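Local coordinates for protein cytosol aminopeptidase (PDB 3KZW) that probably removes N-terminal amino acids, leucine among them, from peptides as a metal-dependent leucyl aminopeptidase that assembles as a hexamer, at residues Ala158-Asp163 with Ser199-Arg204; Met303-Cys308 with Lys498-Phe503. All blocks are in the same frame, centred on the assembly; numbering follows the deposited sequence.

Interaction 1: residues Ala158-Asp163 with Ser199-Arg204; sequences ATYEFD and SINLAR
Tyr160 carries its side of the contact alone, laying its ring against Asn201 and Arg204, which sit one turn apart on helix 188-208 and on the same side of the ring plane. The ring swings toward the helix because its CG stands anti to the backbone N (chi1 174°). Over one of its faces lies the CD methylene of Arg204, 3.8 Å from the centroid of the Tyr160 ring and 15° off its normal, so this is a CH-pi contact. Arg204 CB continues the packing at the phenol end, 3.5 Å from Tyr160 CZ. The guanidinium itself is not stacked on the ring: the two planes lie 37° apart, and Arg204 NH1 reaches past the ring to Tyr160 CB. Asn201 meets the other part of the ring obliquely, with its CG 3.4 Å from Tyr160 CD1. Its OD1 accepts from the NH1 of Arg204 at 3.2 Å, a bent bond whose donor is tilted from the carbonyl plane.

Away from this cluster the loop departs from the helix. Glu161 is exposed and points away from it, while Phe162, although its CB is directed toward the helix, makes no contact with residues 199-204 and packs instead on Asp205 and Asn208 of its own chain and on Ile449 of a neighbouring subunit.

The contact joins the segment following helix 144-157, in the N-terminal family region, to helix 188-208. No hydrogen bond links residues 158-163 to 199-204 directly; polar ends are satisfied just outside them. Tyr160 OH bonds to Asp205 and Asn208, Asn201 ND2 to Glu156 O, and Arg204 to the carbonyls of Arg157 and Asn495. An apolar ring contact framed by these bonds implies a guanidinium and an amide fixed in rotation, with the guanidinium charge probably stabilised by the surrounding carbonyl dipoles.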
ATOM      1  N   ALA A 158      32.726 -12.949  21.435  1.00  2.63           N
ATOM      2  CA  ALA A 158      31.831 -12.218  22.332  1.00  2.65           C
ATOM      3  C   ALA A 158      32.298 -10.787  22.592  1.00  2.66           C
ATOM      4  O   ALA A 158      31.487  -9.910  22.895  1.00  2.66           O
ATOM      5  CB  ALA A 158      31.670 -12.965  23.644  1.00  2.63           C
ATOM      6  N   THR A 159      33.604 -10.562  22.464  1.00  2.63           N
ATOM      7  CA  THR A 159      34.212  -9.269  22.779  1.00  2.63           C
ATOM      8  C   THR A 159      34.435  -8.401  21.540  1.00  2.62           C
ATOM      9  O   THR A 159      35.080  -7.353  21.614  1.00  2.64           O
ATOM     10  CB  THR A 159      35.553  -9.454  23.506  1.00  2.62           C
ATOM     11  OG1 THR A 159      36.451 -10.189  22.666  1.00  2.65           O
ATOM     12  CG2 THR A 159      35.355 -10.206  24.812  1.00  2.66           C
ATOM     13  N   TYR A 160      33.896  -8.841  20.406  1.00  2.62           N
ATOM     14  CA  TYR A 160      34.067  -8.149  19.133  1.00  2.64           C
ATOM     15  C   TYR A 160      33.410  -6.770  19.141  1.00  2.66           C
ATOM     16  O   TYR A 160      32.321  -6.591  19.689  1.00  2.67           O
ATOM     17  CB  TYR A 160      33.506  -9.003  17.990  1.00  2.61           C
ATOM     18  CG  TYR A 160      33.506  -8.336  16.632  1.00  2.56           C
ATOM     19  CD1 TYR A 160      34.662  -8.291  15.856  1.00  2.57           C
ATOM     20  CD2 TYR A 160      32.345  -7.757  16.118  1.00  2.55           C
ATOM     21  CE1 TYR A 160      34.666  -7.682  14.607  1.00  2.63           C
ATOM     22  CE2 TYR A 160      32.340  -7.143  14.870  1.00  2.59           C
ATOM     23  CZ  TYR A 160      33.502  -7.110  14.122  1.00  2.62           C
ATOM     24  OH  TYR A 160      33.502  -6.509  12.888  1.00  2.61           O
ATOM     25  N   GLU A 161      34.096  -5.799  18.544  1.00  2.63           N
ATOM     26  CA  GLU A 161      33.521  -4.480  18.297  1.00  2.68           C
ATOM     27  C   GLU A 161      34.075  -3.855  17.023  1.00  2.68           C
ATOM     28  O   GLU A 161      35.250  -4.036  16.692  1.00  2.71           O
ATOM     29  CB  GLU A 161      33.692  -3.546  19.506  1.00  2.68           C
ATOM     30  CG  GLU A 161      35.122  -3.377  20.010  1.00  2.84           C
ATOM     31  CD  GLU A 161      35.214  -2.530  21.280  1.00  2.99           C
ATOM     32  OE1 GLU A 161      34.496  -1.506  21.388  1.00  2.98           O
ATOM     33  OE2 GLU A 161      36.018  -2.891  22.167  1.00  2.89           O
ATOM     34  N   PHE A 162      33.212  -3.140  16.305  1.00  2.67           N
ATOM     35  CA  PHE A 162      33.588  -2.439  15.081  1.00  2.66           C
ATOM     36  C   PHE A 162      33.477  -0.927  15.305  1.00  2.66           C
ATOM     37  O   PHE A 162      32.455  -0.306  14.995  1.00  2.65           O
ATOM     38  CB  PHE A 162      32.705  -2.901  13.912  1.00  2.65           C
ATOM     39  CG  PHE A 162      33.230  -2.513  12.557  1.00  2.62           C
ATOM     40  CD1 PHE A 162      34.184  -3.293  11.918  1.00  2.62           C
ATOM     41  CD2 PHE A 162      32.757  -1.374  11.913  1.00  2.60           C
ATOM     42  CE1 PHE A 162      34.670  -2.940  10.662  1.00  2.62           C
ATOM     43  CE2 PHE A 162      33.238  -1.014  10.658  1.00  2.58           C
ATOM     44  CZ  PHE A 162      34.196  -1.798  10.031  1.00  2.59           C
ATOM     45  N   ASP A 163      34.537  -0.348  15.865  1.00  2.65           N
ATOM     46  CA  ASP A 163      34.550   1.070  16.229  1.00  2.68           C
ATOM     47  C   ASP A 163      35.563   1.871  15.404  1.00  2.65           C
ATOM     48  O   ASP A 163      36.025   2.934  15.826  1.00  2.67           O
ATOM     49  CB  ASP A 163      34.798   1.240  17.738  1.00  2.68           C
ATOM     50  CG  ASP A 163      36.136   0.646  18.198  1.00  2.92           C
ATOM     51  OD1 ASP A 163      36.719  -0.199  17.476  1.00  2.96           O
ATOM     52  OD2 ASP A 163      36.604   1.026  19.299  1.00  2.95           O
ATOM     53  N   SER A 199      38.625 -15.811  12.973  1.00  2.66           N
ATOM     54  CA  SER A 199      38.148 -16.036  11.610  1.00  2.67           C
ATOM     55  C   SER A 199      36.722 -15.524  11.439  1.00  2.66           C
ATOM     56  O   SER A 199      36.373 -14.986  10.385  1.00  2.67           O
ATOM     57  CB  SER A 199      38.222 -17.519  11.249  1.00  2.65           C
ATOM     58  OG  SER A 199      39.556 -17.984  11.309  1.00  2.66           O
ATOM     59  N   ILE A 200      35.908 -15.695  12.481  1.00  2.65           N
ATOM     60  CA  ILE A 200      34.537 -15.181  12.508  1.00  2.65           C
ATOM     61  C   ILE A 200      34.548 -13.654  12.496  1.00  2.63           C
ATOM     62  O   ILE A 200      33.775 -13.024  11.769  1.00  2.62           O
ATOM     63  CB  ILE A 200      33.745 -15.725  13.728  1.00  2.63           C
ATOM     64  CG1 ILE A 200      33.530 -17.239  13.586  1.00  2.61           C
ATOM     65  CG2 ILE A 200      32.403 -15.007  13.876  1.00  2.60           C
ATOM     66  CD1 ILE A 200      33.084 -17.938  14.855  1.00  2.61           C
ATOM     67  N   ASN A 201      35.447 -13.072  13.286  1.00  2.64           N
ATOM     68  CA  ASN A 201      35.602 -11.621  13.358  1.00  2.61           C
ATOM     69  C   ASN A 201      36.136 -11.008  12.069  1.00  2.59           C
ATOM     70  O   ASN A 201      35.818  -9.863  11.748  1.00  2.60           O
ATOM     71  CB  ASN A 201      36.484 -11.232  14.549  1.00  2.61           C
ATOM     72  CG  ASN A 201      35.805 -11.480  15.888  1.00  2.61           C
ATOM     73  OD1 ASN A 201      34.626 -11.834  15.949  1.00  2.59           O
ATOM     74  ND2 ASN A 201      36.548 -11.288  16.970  1.00  2.61           N
ATOM     75  N   LEU A 202      36.945 -11.772  11.338  1.00  2.61           N
ATOM     76  CA  LEU A 202      37.449 -11.339  10.038  1.00  2.65           C
ATOM     77  C   LEU A 202      36.295 -11.194   9.052  1.00  2.67           C
ATOM     78  O   LEU A 202      36.236 -10.223   8.297  1.00  2.70           O
ATOM     79  CB  LEU A 202      38.500 -12.318   9.497  1.00  2.65           C
ATOM     80  CG  LEU A 202      39.076 -12.033   8.100  1.00  2.66           C
ATOM     81  CD1 LEU A 202      39.973 -10.798   8.096  1.00  2.64           C
ATOM     82  CD2 LEU A 202      39.827 -13.240   7.566  1.00  2.67           C
ATOM     83  N   ALA A 203      35.388 -12.170   9.073  1.00  2.68           N
ATOM     84  CA  ALA A 203      34.183 -12.149   8.249  1.00  2.65           C
ATOM     85  C   ALA A 203      33.285 -10.975   8.642  1.00  2.67           C
ATOM     86  O   ALA A 203      32.744 -10.279   7.775  1.00  2.68           O
ATOM     87  CB  ALA A 203      33.437 -13.465   8.374  1.00  2.60           C
ATOM     88  N   ARG A 204      33.148 -10.762   9.951  1.00  2.63           N
ATOM     89  CA  ARG A 204      32.371  -9.653  10.500  1.00  2.63           C
ATOM     90  C   ARG A 204      32.903  -8.297  10.054  1.00  2.64           C
ATOM     91  O   ARG A 204      32.123  -7.397   9.747  1.00  2.71           O
ATOM     92  CB  ARG A 204      32.364  -9.711  12.027  1.00  2.64           C
ATOM     93  CG  ARG A 204      31.397 -10.705  12.625  1.00  2.57           C
ATOM     94  CD  ARG A 204      31.636 -10.817  14.114  1.00  2.60           C
ATOM     95  NE  ARG A 204      30.499 -11.398  14.816  1.00  2.65           N
ATOM     96  CZ  ARG A 204      30.484 -11.691  16.111  1.00  2.63           C
ATOM     97  NH1 ARG A 204      31.551 -11.471  16.867  1.00  2.53           N
ATOM     98  NH2 ARG A 204      29.398 -12.217  16.653  1.00  2.75           N
TER

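Interaction 2: residues Met303-Cys308 with Lys498-Phe503; sequences MKFDMC and KGPTGF
The backbones of Phe305 and Pro500 make the nearest approach of the two segments, yet their CA atoms remain 7.3 Å apart and no hydrogen bond runs between the two segments. Residues 303-308 lead into helix 308-322, with Met307 at the N-cap position; among them, Cys308 N makes a weak bond to Phe305 O at 3.4 Å. In the other segment, Gly499 and Pro500 form a short strand. Gly499 has a phi/psi of 117/-153°, a conformation in which a CB would collide with the carbonyl oxygen of Lys498.

The strand belongs to a two-stranded antiparallel ribbon with 488-489, evidenced by the backbone bonding of Gly499 with Thr489, within the catalytic region of the M17 leucine aminopeptidase family.

Side-chain contact is concentrated at the far end of the Phe305 ring. With chi1 at -62°, its CG lies beside the backbone N and anti to the carbonyl carbon, carrying the ring toward the strand. Phe305 CE1 reaches Pro500 CD at 3.6 Å, and CZ of the same ring is 3.9 Å from that carbon. The proline approaches obliquely, and the two side chains cross at about a right angle, so the contact is apolar packing without a stack. Gly499 CA adds a looser touch, 4.3 Å from Phe305 CZ. Phe305 also touches Thr488, a residue of a sodium site, and its ring lies about 7 Å from a bound sodium ion. Lys304 CG sits on the middle of one face of the Phe305 ring, 4.1 Å from its plane, while the NZ of that lysine bonds to Asn208 O. Beside the ring in sequence, Asp306 turns its carboxylate elsewhere, to a salt bridge with Lys283 and a hydrogen bond from Thr392 OG1.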
ATOM      1  N   MET A 303      21.820  -3.237   3.750  1.00  2.68           N
ATOM      2  CA  MET A 303      22.105  -4.003   2.530  1.00  2.70           C
ATOM      3  C   MET A 303      23.592  -4.124   2.192  1.00  2.74           C
ATOM      4  O   MET A 303      23.957  -4.720   1.174  1.00  2.77           O
ATOM      5  CB  MET A 303      21.305  -3.479   1.330  1.00  2.69           C
ATOM      6  CG  MET A 303      19.857  -3.958   1.316  1.00  2.75           C
ATOM      7  SD  MET A 303      19.732  -5.757   1.367  1.00  3.42           S
ATOM      8  CE  MET A 303      18.301  -5.996   2.419  1.00  2.79           C
ATOM      9  N   LYS A 304      24.445  -3.567   3.050  1.00  2.77           N
ATOM     10  CA  LYS A 304      25.886  -3.805   2.973  1.00  2.71           C
ATOM     11  C   LYS A 304      26.199  -5.236   3.418  1.00  2.73           C
ATOM     12  O   LYS A 304      27.286  -5.760   3.151  1.00  2.72           O
ATOM     13  CB  LYS A 304      26.657  -2.787   3.823  1.00  2.68           C
ATOM     14  CG  LYS A 304      26.413  -2.884   5.325  1.00  2.63           C
ATOM     15  CD  LYS A 304      27.321  -1.944   6.094  1.00  2.60           C
ATOM     16  CE  LYS A 304      27.037  -2.012   7.583  1.00  2.58           C
ATOM     17  NZ  LYS A 304      27.846  -1.032   8.349  1.00  2.60           N
ATOM     18  N   PHE A 305      25.230  -5.859   4.093  1.00  2.74           N
ATOM     19  CA  PHE A 305      25.351  -7.233   4.582  1.00  2.72           C
ATOM     20  C   PHE A 305      24.970  -8.272   3.524  1.00  2.70           C
ATOM     21  O   PHE A 305      24.838  -9.459   3.826  1.00  2.72           O
ATOM     22  CB  PHE A 305      24.496  -7.433   5.839  1.00  2.67           C
ATOM     23  CG  PHE A 305      24.901  -6.574   7.007  1.00  2.67           C
ATOM     24  CD1 PHE A 305      26.235  -6.469   7.392  1.00  2.68           C
ATOM     25  CD2 PHE A 305      23.938  -5.892   7.746  1.00  2.68           C
ATOM     26  CE1 PHE A 305      26.606  -5.680   8.481  1.00  2.67           C
ATOM     27  CE2 PHE A 305      24.299  -5.104   8.840  1.00  2.66           C
ATOM     28  CZ  PHE A 305      25.636  -4.999   9.206  1.00  2.63           C
ATOM     29  N   ASP A 306      24.800  -7.829   2.282  1.00  2.74           N
ATOM     30  CA  ASP A 306      24.424  -8.733   1.200  1.00  2.74           C
ATOM     31  C   ASP A 306      25.625  -9.507   0.651  1.00  2.73           C
ATOM     32  O   ASP A 306      25.487 -10.282  -0.301  1.00  2.80           O
ATOM     33  CB  ASP A 306      23.708  -7.975   0.077  1.00  2.69           C
ATOM     34  CG  ASP A 306      22.577  -8.784  -0.537  1.00  3.01           C
ATOM     35  OD1 ASP A 306      21.838  -9.443   0.235  1.00  3.09           O
ATOM     36  OD2 ASP A 306      22.418  -8.762  -1.782  1.00  3.04           O
ATOM     37  N   MET A 307      26.795  -9.288   1.250  1.00  2.69           N
ATOM     38  CA  MET A 307      28.009 -10.022   0.889  1.00  2.70           C
ATOM     39  C   MET A 307      28.523 -10.898   2.036  1.00  2.69           C
ATOM     40  O   MET A 307      29.651 -11.393   1.982  1.00  2.72           O
ATOM     41  CB  MET A 307      29.106  -9.076   0.375  1.00  2.69           C
ATOM     42  CG  MET A 307      29.282  -7.777   1.157  1.00  2.74           C
ATOM     43  SD  MET A 307      29.859  -7.981   2.855  1.00  3.24           S
ATOM     44  CE  MET A 307      31.519  -8.616   2.606  1.00  2.79           C
ATOM     45  N   CYS A 308      27.687 -11.089   3.058  1.00  2.66           N
ATOM     46  CA  CYS A 308      28.009 -11.948   4.202  1.00  2.67           C
ATOM     47  C   CYS A 308      28.429 -13.357   3.778  1.00  2.70           C
ATOM     48  O   CYS A 308      29.336 -13.946   4.372  1.00  2.76           O
ATOM     49  CB  CYS A 308      26.824 -12.029   5.168  1.00  2.63           C
ATOM     50  SG  CYS A 308      26.654 -10.600   6.267  1.00  2.98           S
ATOM     51  N   LYS A 498      25.190  -6.335  17.845  1.00  2.65           N
ATOM     52  CA  LYS A 498      24.364  -6.292  16.638  1.00  2.58           C
ATOM     53  C   LYS A 498      25.215  -6.367  15.381  1.00  2.59           C
ATOM     54  O   LYS A 498      26.358  -5.907  15.363  1.00  2.67           O
ATOM     55  CB  LYS A 498      23.567  -4.989  16.583  1.00  2.67           C
ATOM     56  CG  LYS A 498      22.386  -4.900  17.531  1.00  2.76           C
ATOM     57  CD  LYS A 498      21.543  -3.666  17.222  1.00  2.77           C
ATOM     58  CE  LYS A 498      22.188  -2.394  17.753  1.00  2.82           C
ATOM     59  NZ  LYS A 498      21.493  -1.168  17.259  1.00  2.98           N
ATOM     60  N   GLY A 499      24.648  -6.938  14.326  1.00  2.58           N
ATOM     61  CA  GLY A 499      25.318  -6.984  13.036  1.00  2.57           C
ATOM     62  C   GLY A 499      25.600  -8.400  12.593  1.00  2.64           C
ATOM     63  O   GLY A 499      24.882  -9.319  12.987  1.00  2.68           O
ATOM     64  N   PRO A 500      26.656  -8.584  11.775  1.00  2.64           N
ATOM     65  CA  PRO A 500      27.008  -9.885  11.212  1.00  2.61           C
ATOM     66  C   PRO A 500      27.349 -10.899  12.299  1.00  2.62           C
ATOM     67  O   PRO A 500      28.020 -10.561  13.276  1.00  2.65           O
ATOM     68  CB  PRO A 500      28.238  -9.575  10.357  1.00  2.66           C
ATOM     69  CG  PRO A 500      28.805  -8.330  10.934  1.00  2.64           C
ATOM     70  CD  PRO A 500      27.632  -7.545  11.405  1.00  2.62           C
ATOM     71  N   THR A 501      26.876 -12.127  12.119  1.00  2.66           N
ATOM     72  CA  THR A 501      27.038 -13.182  13.113  1.00  2.64           C
ATOM     73  C   THR A 501      28.180 -14.132  12.772  1.00  2.66           C
ATOM     74  O   THR A 501      28.695 -14.823  13.652  1.00  2.78           O
ATOM     75  CB  THR A 501      25.751 -14.012  13.258  1.00  2.61           C
ATOM     76  OG1 THR A 501      25.374 -14.523  11.976  1.00  2.61           O
ATOM     77  CG2 THR A 501      24.619 -13.163  13.813  1.00  2.57           C
ATOM     78  N   GLY A 502      28.569 -14.161  11.499  1.00  2.65           N
ATOM     79  CA  GLY A 502      29.543 -15.131  10.999  1.00  2.60           C
ATOM     80  C   GLY A 502      28.918 -16.511  10.909  1.00  2.66           C
ATOM     81  O   GLY A 502      29.602 -17.526  11.047  1.00  2.68           O
ATOM     82  N   PHE A 503      27.610 -16.537  10.669  1.00  2.66           N
ATOM     83  CA  PHE A 503      26.822 -17.767  10.658  1.00  2.69           C
ATOM     84  C   PHE A 503      27.358 -18.802   9.673  1.00  2.70           C
ATOM     85  O   PHE A 503      27.805 -18.454   8.577  1.00  2.71           O
ATOM     86  CB  PHE A 503      25.356 -17.450  10.346  1.00  2.69           C
ATOM     87  CG  PHE A 503      24.386 -18.440  10.922  1.00  2.68           C
ATOM     88  CD1 PHE A 503      24.033 -18.385  12.268  1.00  2.59           C
ATOM     89  CD2 PHE A 503      23.823 -19.426  10.120  1.00  2.70           C
ATOM     90  CE1 PHE A 503      23.136 -19.302  12.806  1.00  2.63           C
ATOM     91  CE2 PHE A 503      22.923 -20.350  10.650  1.00  2.71           C
ATOM     92  CZ  PHE A 503      22.578 -20.286  11.994  1.00  2.68           C
TER

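Interaction 1 and interaction 2 have centres 11 Å apart and meet through Arg204 and Pro500: Arg204 NE lies 3.0 Å from Pro500 O, a probable hydrogen bond. The same arginine therefore packs on Tyr160 while gripping the strand that receives Phe305. Van der Waals packing adds to the junction, with Ile200 CG2 3.7 Å from Thr501 O. Helix 188-208 bridges both sites, since Ser207 and Asn208 touch Pro500 and Asn208 also bonds to Tyr160 OH. A bound sodium ion is about 7 Å from the side chain of Phe305 and about 13 Å from that of Arg204, placing interaction 2 closer to the metal.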